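Local coordinates for PR domain zinc finger protein 2 (Homo sapiens, PDB 2QPW), which methylates histone H3, using S-adenosyl-L-methionine, through its PR (SET-type) domain, the part present here, and may act as a DNA-binding transcription factor, at residues 91-94 with 95-98; 117-121 with 122-126; 129-132 with 133-137. One frame throughout, in Å; residues are numbered along the deposited sequence.

Contact 1 (91-94 with 95-98)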
ATOM      1  N   ALA A  91      -0.367  -8.997   4.889  1.00 16.30           N
ATOM      2  CA  ALA A  91      -1.588  -8.313   5.326  1.00 15.55           C
ATOM      3  C   ALA A  91      -2.776  -8.681   4.428  1.00 16.43           C
ATOM      4  O   ALA A  91      -3.778  -7.955   4.387  1.00 15.71           O
ATOM      5  CB  ALA A  91      -1.383  -6.772   5.367  1.00 16.30           C
ATOM      6  N   THR A  92      -2.679  -9.800   3.708  1.00 16.44           N
ATOM      7  CA  THR A  92      -3.819 -10.294   2.901  1.00 17.09           C
ATOM      8  C   THR A  92      -5.132 -10.316   3.723  1.00 17.44           C
ATOM      9  O   THR A  92      -6.186  -9.870   3.235  1.00 16.31           O
ATOM     10  CB  THR A  92      -3.531 -11.692   2.233  1.00 17.50           C
ATOM     11  OG1 THR A  92      -2.382 -11.592   1.383  1.00 17.80           O
ATOM     12  CG2 THR A  92      -4.694 -12.137   1.387  1.00 18.88           C
ATOM     13  N   ASP A  93      -5.042 -10.801   4.971  1.00 17.33           N
ATOM     14  CA  ASP A  93      -6.142 -10.722   5.955  1.00 18.75           C
ATOM     15  C   ASP A  93      -6.070  -9.331   6.624  1.00 17.63           C
ATOM     16  O   ASP A  93      -5.125  -9.029   7.343  1.00 16.27           O
ATOM     17  CB  ASP A  93      -5.969 -11.840   7.006  1.00 18.31           C
ATOM     18  CG  ASP A  93      -7.036 -11.807   8.101  1.00 22.58           C
ATOM     19  OD1 ASP A  93      -7.861 -10.856   8.122  1.00 22.15           O
ATOM     20  OD2 ASP A  93      -7.007 -12.742   8.957  1.00 21.53           O
ATOM     21  N   PRO A  94      -7.062  -8.464   6.369  1.00 18.31           N
ATOM     22  CA  PRO A  94      -6.899  -7.086   6.883  1.00 18.53           C
ATOM     23  C   PRO A  94      -6.912  -6.936   8.421  1.00 18.01           C
ATOM     24  O   PRO A  94      -6.418  -5.930   8.939  1.00 17.87           O
ATOM     25  CB  PRO A  94      -8.089  -6.334   6.287  1.00 18.72           C
ATOM     26  CG  PRO A  94      -9.107  -7.354   5.987  1.00 18.85           C
ATOM     27  CD  PRO A  94      -8.347  -8.662   5.670  1.00 19.02           C
ATOM     28  N   GLU A  95      -7.446  -7.928   9.126  1.00 17.82           N
ATOM     29  CA  GLU A  95      -7.331  -7.997  10.592  1.00 18.34           C
ATOM     30  C   GLU A  95      -5.893  -8.086  11.108  1.00 18.17           C
ATOM     31  O   GLU A  95      -5.642  -7.844  12.298  1.00 18.76           O
ATOM     32  CB  GLU A  95      -8.146  -9.193  11.129  1.00 19.71           C
ATOM     33  CG  GLU A  95      -9.666  -9.053  10.888  1.00 24.16           C
ATOM     34  CD  GLU A  95     -10.401  -8.156  11.922  1.00 31.35           C
ATOM     35  OE1 GLU A  95      -9.791  -7.606  12.865  1.00 34.42           O
ATOM     36  OE2 GLU A  95     -11.635  -8.017  11.772  1.00 38.92           O
ATOM     37  N   LYS A  96      -4.946  -8.452  10.234  1.00 16.66           N
ATOM     38  CA  LYS A  96      -3.544  -8.624  10.612  1.00 16.26           C
ATOM     39  C   LYS A  96      -2.700  -7.427  10.186  1.00 16.20           C
ATOM     40  O   LYS A  96      -1.503  -7.388  10.463  1.00 16.45           O
ATOM     41  CB  LYS A  96      -2.948  -9.907   9.983  1.00 16.34           C
ATOM     42  CG  LYS A  96      -3.649 -11.245  10.425  1.00 18.83           C
ATOM     43  CD  LYS A  96      -3.888 -11.349  11.946  1.00 21.70           C
ATOM     44  CE  LYS A  96      -4.569 -12.678  12.315  1.00 26.31           C
ATOM     45  NZ  LYS A  96      -3.632 -13.809  12.054  1.00 32.12           N
ATOM     46  N   GLY A  97      -3.319  -6.468   9.496  1.00 15.60           N
ATOM     47  CA  GLY A  97      -2.598  -5.268   9.000  1.00 15.26           C
ATOM     48  C   GLY A  97      -3.210  -3.936   9.448  1.00 15.90           C
ATOM     49  O   GLY A  97      -3.996  -3.885  10.413  1.00 16.40           O
ATOM     50  N   ASN A  98      -2.794  -2.844   8.805  1.00 15.05           N
ATOM     51  CA  ASN A  98      -3.343  -1.515   9.102  1.00 14.88           C
ATOM     52  C   ASN A  98      -3.720  -0.781   7.802  1.00 14.11           C
ATOM     53  O   ASN A  98      -3.838  -1.417   6.710  1.00 12.92           O
ATOM     54  CB  ASN A  98      -2.413  -0.669   9.992  1.00 14.59           C
ATOM     55  CG  ASN A  98      -1.011  -0.526   9.396  1.00 16.73           C
ATOM     56  OD1 ASN A  98      -0.852  -0.371   8.177  1.00 14.43           O
ATOM     57  ND2 ASN A  98       0.012  -0.679  10.240  1.00 17.34           N
TER
HETATM   58  O   HOH W   1      -5.523  -3.946   7.094  1.00 23.64           O
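D93 and E95 meet at the start of the turn: OD1 of D93 accepts the backbone N of E95 at 3.1 Å. A side-chain oxygen accepting the amide two residues on meets the definition of an Asx turn. The torsion explains the reach. With CG opposite the backbone N (chi1 178°), the carboxylate lies beside the carbonyl carbon, where the following chain runs. The bond is imperfect, bent to 143° at the hydrogen, and its donor stands well above the carboxylate plane. OD1 also rests 3.4 Å from CB of E95. That side chain then leaves the contact: it bends at chi2, and the two carboxylate planes end 79° apart. The other oxygen of D93, OD2, lies 4.0 Å from CG of K96. K96 folds at chi2 and again at chi4, so its aliphatic part slants across D93 while its NZ, not in contact with that carboxylate, makes a salt bridge with D63.

Two successive backbone bonds each run from an amide to the carbonyl three residues before, as in a 3-10 turn. D93 O takes K96 N at 3.0 Å, and P94 O takes G97 N at 3.2 Å. P94 O is held a second time, by a water at 2.9 Å that also donates to O of N98. Where the chain comes round, CB of A91 packs 4.1 Å from CA of G97, and both residues are buried.

The turn follows strand 85-90 and precedes strand 104-119. R101 binds the carbonyls of A91 and T92, the backbone of A91 pairs with Y75, and P94 packs on Y102. N98 fastens the exit through P59 and L100, while the D63 bridge ties the turn to strand 63-65.

Contact 2 (117-121 with 122-126)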
ATOM      1  N   LEU A 117      10.718   2.232   2.189  1.00 18.00           N
ATOM      2  CA  LEU A 117      12.020   2.288   2.848  1.00 19.84           C
ATOM      3  C   LEU A 117      11.963   1.511   4.175  1.00 19.99           C
ATOM      4  O   LEU A 117      10.928   1.489   4.861  1.00 19.25           O
ATOM      5  CB  LEU A 117      12.475   3.717   3.033  1.00 21.81           C
ATOM      6  CG  LEU A 117      11.882   4.545   4.153  1.00 24.60           C
ATOM      7  CD1 LEU A 117      12.850   5.656   4.618  1.00 28.21           C
ATOM      8  CD2 LEU A 117      10.552   5.150   3.682  1.00 26.96           C
ATOM      9  N   GLU A 118      13.041   0.809   4.496  1.00 19.15           N
ATOM     10  CA  GLU A 118      13.044  -0.041   5.695  1.00 19.87           C
ATOM     11  C   GLU A 118      13.691   0.707   6.853  1.00 20.28           C
ATOM     12  O   GLU A 118      14.793   1.235   6.688  1.00 20.10           O
ATOM     13  CB  GLU A 118      13.800  -1.351   5.426  1.00 19.90           C
ATOM     14  CG  GLU A 118      13.660  -2.370   6.523  1.00 21.48           C
ATOM     15  CD  GLU A 118      14.478  -3.617   6.293  1.00 24.65           C
ATOM     16  OE1 GLU A 118      14.372  -4.209   5.181  1.00 31.25           O
ATOM     17  OE2 GLU A 118      15.203  -4.026   7.241  1.00 27.40           O
ATOM     18  N   ILE A 119      13.007   0.750   8.003  1.00 19.73           N
ATOM     19  CA  ILE A 119      13.553   1.330   9.252  1.00 20.88           C
ATOM     20  C   ILE A 119      13.189   0.402  10.418  1.00 20.39           C
ATOM     21  O   ILE A 119      12.004   0.026  10.581  1.00 19.14           O
ATOM     22  CB  ILE A 119      12.923   2.721   9.592  1.00 21.12           C
ATOM     23  CG1 ILE A 119      12.971   3.680   8.387  1.00 20.98           C
ATOM     24  CG2 ILE A 119      13.638   3.341  10.809  1.00 22.87           C
ATOM     25  CD1 ILE A 119      12.104   4.911   8.562  1.00 23.47           C
ATOM     26  N   ASN A 120      14.183   0.050  11.244  1.00 21.74           N
ATOM     27  CA  ASN A 120      13.984  -0.936  12.322  1.00 22.31           C
ATOM     28  C   ASN A 120      13.233  -2.219  11.908  1.00 20.32           C
ATOM     29  O   ASN A 120      12.318  -2.707  12.611  1.00 18.97           O
ATOM     30  CB  ASN A 120      13.313  -0.280  13.534  1.00 23.44           C
ATOM     31  CG  ASN A 120      14.078   0.939  14.029  1.00 27.08           C
ATOM     32  OD1 ASN A 120      15.314   0.974  13.971  1.00 30.10           O
ATOM     33  ND2 ASN A 120      13.345   1.963  14.465  1.00 31.01           N
ATOM     34  N   ARG A 121      13.650  -2.784  10.770  1.00 18.87           N
ATOM     35  CA  ARG A 121      13.092  -4.031  10.256  1.00 17.96           C
ATOM     36  C   ARG A 121      11.588  -3.977   9.999  1.00 16.98           C
ATOM     37  O   ARG A 121      10.874  -4.983  10.184  1.00 16.85           O
ATOM     38  CB  ARG A 121      13.484  -5.256  11.109  1.00 18.80           C
ATOM     39  CG  ARG A 121      14.977  -5.278  11.425  1.00 19.55           C
ATOM     40  CD  ARG A 121      15.516  -6.669  11.778  1.00 23.30           C
ATOM     41  NE  ARG A 121      16.919  -6.562  12.178  1.00 28.32           N
ATOM     42  CZ  ARG A 121      17.962  -6.527  11.337  1.00 30.47           C
ATOM     43  NH1 ARG A 121      19.192  -6.427  11.835  1.00 34.99           N
ATOM     44  NH2 ARG A 121      17.804  -6.627  10.018  1.00 31.46           N
ATOM     45  N   ALA A 122      11.119  -2.806   9.574  1.00 16.16           N
ATOM     46  CA  ALA A 122       9.740  -2.649   9.060  1.00 17.27           C
ATOM     47  C   ALA A 122       9.703  -1.748   7.830  1.00 16.92           C
ATOM     48  O   ALA A 122      10.501  -0.814   7.710  1.00 16.71           O
ATOM     49  CB  ALA A 122       8.806  -2.080  10.154  1.00 17.41           C
ATOM     50  N   ILE A 123       8.721  -1.982   6.961  1.00 16.25           N
ATOM     51  CA  ILE A 123       8.516  -1.135   5.779  1.00 15.82           C
ATOM     52  C   ILE A 123       7.685   0.115   6.102  1.00 15.79           C
ATOM     53  O   ILE A 123       6.614  -0.003   6.695  1.00 15.79           O
ATOM     54  CB  ILE A 123       7.855  -1.967   4.646  1.00 16.07           C
ATOM     55  CG1 ILE A 123       8.781  -3.136   4.259  1.00 16.32           C
ATOM     56  CG2 ILE A 123       7.498  -1.099   3.422  1.00 17.98           C
ATOM     57  CD1 ILE A 123      10.118  -2.720   3.623  1.00 19.50           C
ATOM     58  N   TYR A 124       8.186   1.287   5.711  1.00 14.95           N
ATOM     59  CA  TYR A 124       7.414   2.543   5.739  1.00 14.80           C
ATOM     60  C   TYR A 124       7.254   3.021   4.286  1.00 15.46           C
ATOM     61  O   TYR A 124       8.039   2.625   3.408  1.00 15.93           O
ATOM     62  CB  TYR A 124       8.173   3.610   6.540  1.00 15.91           C
ATOM     63  CG  TYR A 124       8.240   3.321   8.029  1.00 16.49           C
ATOM     64  CD1 TYR A 124       7.457   4.051   8.943  1.00 20.54           C
ATOM     65  CD2 TYR A 124       9.075   2.311   8.528  1.00 16.71           C
ATOM     66  CE1 TYR A 124       7.524   3.764  10.341  1.00 19.82           C
ATOM     67  CE2 TYR A 124       9.151   2.037   9.900  1.00 19.59           C
ATOM     68  CZ  TYR A 124       8.363   2.771  10.799  1.00 20.70           C
ATOM     69  OH  TYR A 124       8.432   2.500  12.185  1.00 20.55           O
ATOM     70  N   TYR A 125       6.275   3.891   4.043  1.00 14.21           N
ATOM     71  CA  TYR A 125       6.049   4.472   2.706  1.00 14.49           C
ATOM     72  C   TYR A 125       6.401   5.960   2.816  1.00 15.49           C
ATOM     73  O   TYR A 125       5.971   6.631   3.787  1.00 16.94           O
ATOM     74  CB  TYR A 125       4.573   4.345   2.297  1.00 14.57           C
ATOM     75  CG  TYR A 125       4.058   2.941   1.958  1.00 13.87           C
ATOM     76  CD1 TYR A 125       4.936   1.841   1.818  1.00 12.27           C
ATOM     77  CD2 TYR A 125       2.699   2.719   1.752  1.00 14.64           C
ATOM     78  CE1 TYR A 125       4.446   0.562   1.461  1.00 12.13           C
ATOM     79  CE2 TYR A 125       2.205   1.460   1.397  1.00 13.98           C
ATOM     80  CZ  TYR A 125       3.094   0.387   1.264  1.00 14.62           C
ATOM     81  OH  TYR A 125       2.583  -0.842   0.899  1.00 15.84           O
ATOM     82  N   LYS A 126       7.184   6.472   1.867  1.00 16.65           N
ATOM     83  CA  LYS A 126       7.581   7.891   1.868  1.00 18.57           C
ATOM     84  C   LYS A 126       7.082   8.531   0.570  1.00 18.22           C
ATOM     85  O   LYS A 126       7.081   7.868  -0.477  1.00 16.67           O
ATOM     86  CB  LYS A 126       9.092   8.018   1.992  1.00 19.30           C
ATOM     87  CG  LYS A 126       9.566   9.451   2.186  1.00 23.89           C
ATOM     88  CD  LYS A 126      11.067   9.559   2.429  1.00 25.21           C
ATOM     89  CE  LYS A 126      11.404   9.661   3.882  1.00 33.37           C
ATOM     90  NZ  LYS A 126      12.874   9.966   4.002  1.00 37.89           N
TER
HETATM   91  O   HOH W   2      10.424   0.595  12.783  1.00 40.91           O
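L117 and Y124 form the tight end of this antiparallel beta hairpin. As a hydrogen-bonded pair they exchange two backbone bonds: Y124 N meets L117 O at 2.9 Å, almost straight (175°), and L117 N meets Y124 O at 3.0 Å. L117 CG sits between its own backbone N and carbonyl carbon (chi1 78°), a crowded position that brings CD2 across to the partner strand, 3.6 Å from CB of K126 and close to Y124 CB.

On the same face, the side chain of I119 crosses that of Y124 at about a right angle. Its CD1 stands 4.0 Å above one face of the Y124 ring, displaced toward the rim, while its CB lies 3.8 Å from CE2. E118 and I123, the non-hydrogen-bonded pair, point to the other face. The CA of E118 also makes a CA-H...O contact with A122 O at 3.3 Å.

The packing relaxes toward the turn. N120 and R121, both exposed, have left-handed backbone angles (phi and psi positive), the pattern of a type I' turn. I119 N to A122 O is sound (3.0 Å, in the carbonyl plane), but the return bond from A122 N to I119 O is bent to 143° and comes from well above the carbonyl plane. A water 2.8 Å from I119 O donates to it and is also hydrogen-bonded to Y124 OH, lying in the plane of the ring.

Strand 122-127 stands between 104-119 and the short strand 56-57 in the mixed sheet; Y125 pairs with F57. I123 packs on W77 and V79 of strand 76-81, Y125 OH bonds W77 NE1, and R121 touches Y81.

Contact 3 (129-132 with 133-137)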
ATOM      1  N   LYS A 129       6.907  12.720  -4.279  1.00 21.20           N
ATOM      2  CA  LYS A 129       6.567  14.034  -4.823  1.00 22.37           C
ATOM      3  C   LYS A 129       5.405  14.542  -3.989  1.00 21.82           C
ATOM      4  O   LYS A 129       4.784  13.733  -3.267  1.00 21.27           O
ATOM      5  CB  LYS A 129       6.165  13.933  -6.300  1.00 21.99           C
ATOM      6  CG  LYS A 129       4.943  13.087  -6.614  1.00 25.81           C
ATOM      7  CD  LYS A 129       4.996  12.624  -8.077  1.00 31.80           C
ATOM      8  CE  LYS A 129       3.620  12.592  -8.697  1.00 35.65           C
ATOM      9  NZ  LYS A 129       3.735  12.512 -10.186  1.00 37.31           N
ATOM     10  N   PRO A 130       5.121  15.864  -4.025  1.00 21.95           N
ATOM     11  CA  PRO A 130       3.919  16.379  -3.347  1.00 21.68           C
ATOM     12  C   PRO A 130       2.618  15.741  -3.839  1.00 21.61           C
ATOM     13  O   PRO A 130       2.480  15.413  -5.021  1.00 22.19           O
ATOM     14  CB  PRO A 130       3.940  17.892  -3.670  1.00 21.82           C
ATOM     15  CG  PRO A 130       5.366  18.170  -4.050  1.00 22.23           C
ATOM     16  CD  PRO A 130       5.891  16.944  -4.686  1.00 22.53           C
ATOM     17  N   ILE A 131       1.661  15.566  -2.929  1.00 20.89           N
ATOM     18  CA  ILE A 131       0.353  15.011  -3.305  1.00 20.11           C
ATOM     19  C   ILE A 131      -0.749  16.023  -3.035  1.00 20.87           C
ATOM     20  O   ILE A 131      -0.815  16.606  -1.949  1.00 21.85           O
ATOM     21  CB  ILE A 131       0.056  13.653  -2.601  1.00 18.85           C
ATOM     22  CG1 ILE A 131       1.169  12.651  -2.940  1.00 19.36           C
ATOM     23  CG2 ILE A 131      -1.268  13.055  -3.112  1.00 17.59           C
ATOM     24  CD1 ILE A 131       1.021  11.301  -2.161  1.00 20.07           C
ATOM     25  N   ALA A 132      -1.584  16.251  -4.043  1.00 20.57           N
ATOM     26  CA  ALA A 132      -2.709  17.225  -3.912  1.00 21.30           C
ATOM     27  C   ALA A 132      -3.969  16.595  -3.326  1.00 21.53           C
ATOM     28  O   ALA A 132      -4.231  15.408  -3.532  1.00 20.66           O
ATOM     29  CB  ALA A 132      -3.020  17.853  -5.282  1.00 23.18           C
ATOM     30  N   PRO A 133      -4.821  17.404  -2.642  1.00 22.01           N
ATOM     31  CA  PRO A 133      -6.072  16.818  -2.151  1.00 21.26           C
ATOM     32  C   PRO A 133      -6.900  16.203  -3.301  1.00 20.51           C
ATOM     33  O   PRO A 133      -6.887  16.716  -4.437  1.00 20.88           O
ATOM     34  CB  PRO A 133      -6.810  17.987  -1.489  1.00 22.05           C
ATOM     35  CG  PRO A 133      -5.923  19.176  -1.593  1.00 23.58           C
ATOM     36  CD  PRO A 133      -4.669  18.836  -2.336  1.00 22.67           C
ATOM     37  N   GLY A 134      -7.569  15.089  -3.029  1.00 19.24           N
ATOM     38  CA  GLY A 134      -8.313  14.367  -4.078  1.00 20.22           C
ATOM     39  C   GLY A 134      -7.491  13.461  -5.007  1.00 19.81           C
ATOM     40  O   GLY A 134      -8.050  12.882  -5.955  1.00 19.95           O
ATOM     41  N   GLU A 135      -6.171  13.342  -4.771  1.00 20.12           N
ATOM     42  CA  GLU A 135      -5.314  12.412  -5.562  1.00 19.63           C
ATOM     43  C   GLU A 135      -5.133  11.076  -4.814  1.00 17.14           C
ATOM     44  O   GLU A 135      -5.022  11.055  -3.580  1.00 16.79           O
ATOM     45  CB  GLU A 135      -3.922  13.014  -5.926  1.00 19.99           C
ATOM     46  CG  GLU A 135      -3.999  14.240  -6.884  1.00 24.47           C
ATOM     47  CD  GLU A 135      -2.636  14.835  -7.312  1.00 26.67           C
ATOM     48  OE1 GLU A 135      -1.590  14.655  -6.617  1.00 27.81           O
ATOM     49  OE2 GLU A 135      -2.635  15.547  -8.362  1.00 34.29           O
ATOM     50  N   GLU A 136      -5.080   9.985  -5.571  1.00 16.16           N
ATOM     51  CA  GLU A 136      -4.919   8.620  -4.982  1.00 16.13           C
ATOM     52  C   GLU A 136      -3.453   8.377  -4.617  1.00 14.83           C
ATOM     53  O   GLU A 136      -2.551   8.710  -5.408  1.00 15.79           O
ATOM     54  CB  GLU A 136      -5.419   7.515  -5.953  1.00 16.54           C
ATOM     55  CG  GLU A 136      -5.377   6.095  -5.323  1.00 16.38           C
ATOM     56  CD  GLU A 136      -6.159   5.010  -6.075  1.00 17.74           C
ATOM     57  OE1 GLU A 136      -6.624   5.254  -7.222  1.00 18.02           O
ATOM     58  OE2 GLU A 136      -6.299   3.879  -5.525  1.00 16.96           O
ATOM     59  N   LEU A 137      -3.227   7.802  -3.427  1.00 13.75           N
ATOM     60  CA  LEU A 137      -1.886   7.347  -3.027  1.00 13.55           C
ATOM     61  C   LEU A 137      -1.591   6.006  -3.716  1.00 13.16           C
ATOM     62  O   LEU A 137      -2.390   5.070  -3.604  1.00 12.85           O
ATOM     63  CB  LEU A 137      -1.765   7.184  -1.500  1.00 13.74           C
ATOM     64  CG  LEU A 137      -1.359   8.407  -0.654  1.00 14.01           C
ATOM     65  CD1 LEU A 137      -2.350   9.533  -0.862  1.00 14.85           C
ATOM     66  CD2 LEU A 137      -1.253   7.994   0.886  1.00 13.56           C
TER
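The carboxylate of E135 turns one face to A132. CB of A132 stands over that face, 3.7 Å from CD of E135, and on the same side the A132 amide descends on OE1. A132 N lies 3.0 Å from OE1 of E135 with an angle of 168° at the hydrogen, yet the donor is far above the carboxylate plane. Beside OE1 of E135 lies CG2 of I131, at 3.9 Å. CB of A132 also lies 3.5 Å from CD of the P133 ring.

The backbone makes a type II beta turn from A132 to E135, closed by E135 N to A132 O at 3.1 Å. P133 and G134 hold the two central positions. G134 takes the positive phi (80°) that this turn type needs, a value readily adopted by glycine. With CG beside its backbone N and the chain extended beyond it, the E135 side chain runs back along the turn to A132. Farther in, the buried side chains of I131 and L137 cross at about a right angle, CD1 of I131 to CD1 of L137 at 4.0 Å.

The backbone of G134 and E135 also bonds to A47 of strand 43-47. Chemically, A132 is gripped at both N and O by a single residue, so E135 clamps the turn by side chain and main chain together; its negative charge would probably strengthen the hydrogen bond donated by the A132 amide.

The contacts follow one another along the chain within the SET-type PR domain. Contact 2 lies in the mixed sheet, on the hairpin of 104-119 and 122-127, and contact 3 in the loop that joins two of its strands, 122-127 and 138-139, while contact 1 leads into it from the sheet of 85-90. The centres of contacts 2 and 3 are about 21 Å apart; those of contacts 1 and 2 are about 17 Å apart, with nearest atoms about 8 Å apart. Contacts 1 and 3, about 24 Å between centres, occupy opposite sides of the chain's centre. These separate local turns thus reverse or redirect a chain threading several small sheets into one compact domain.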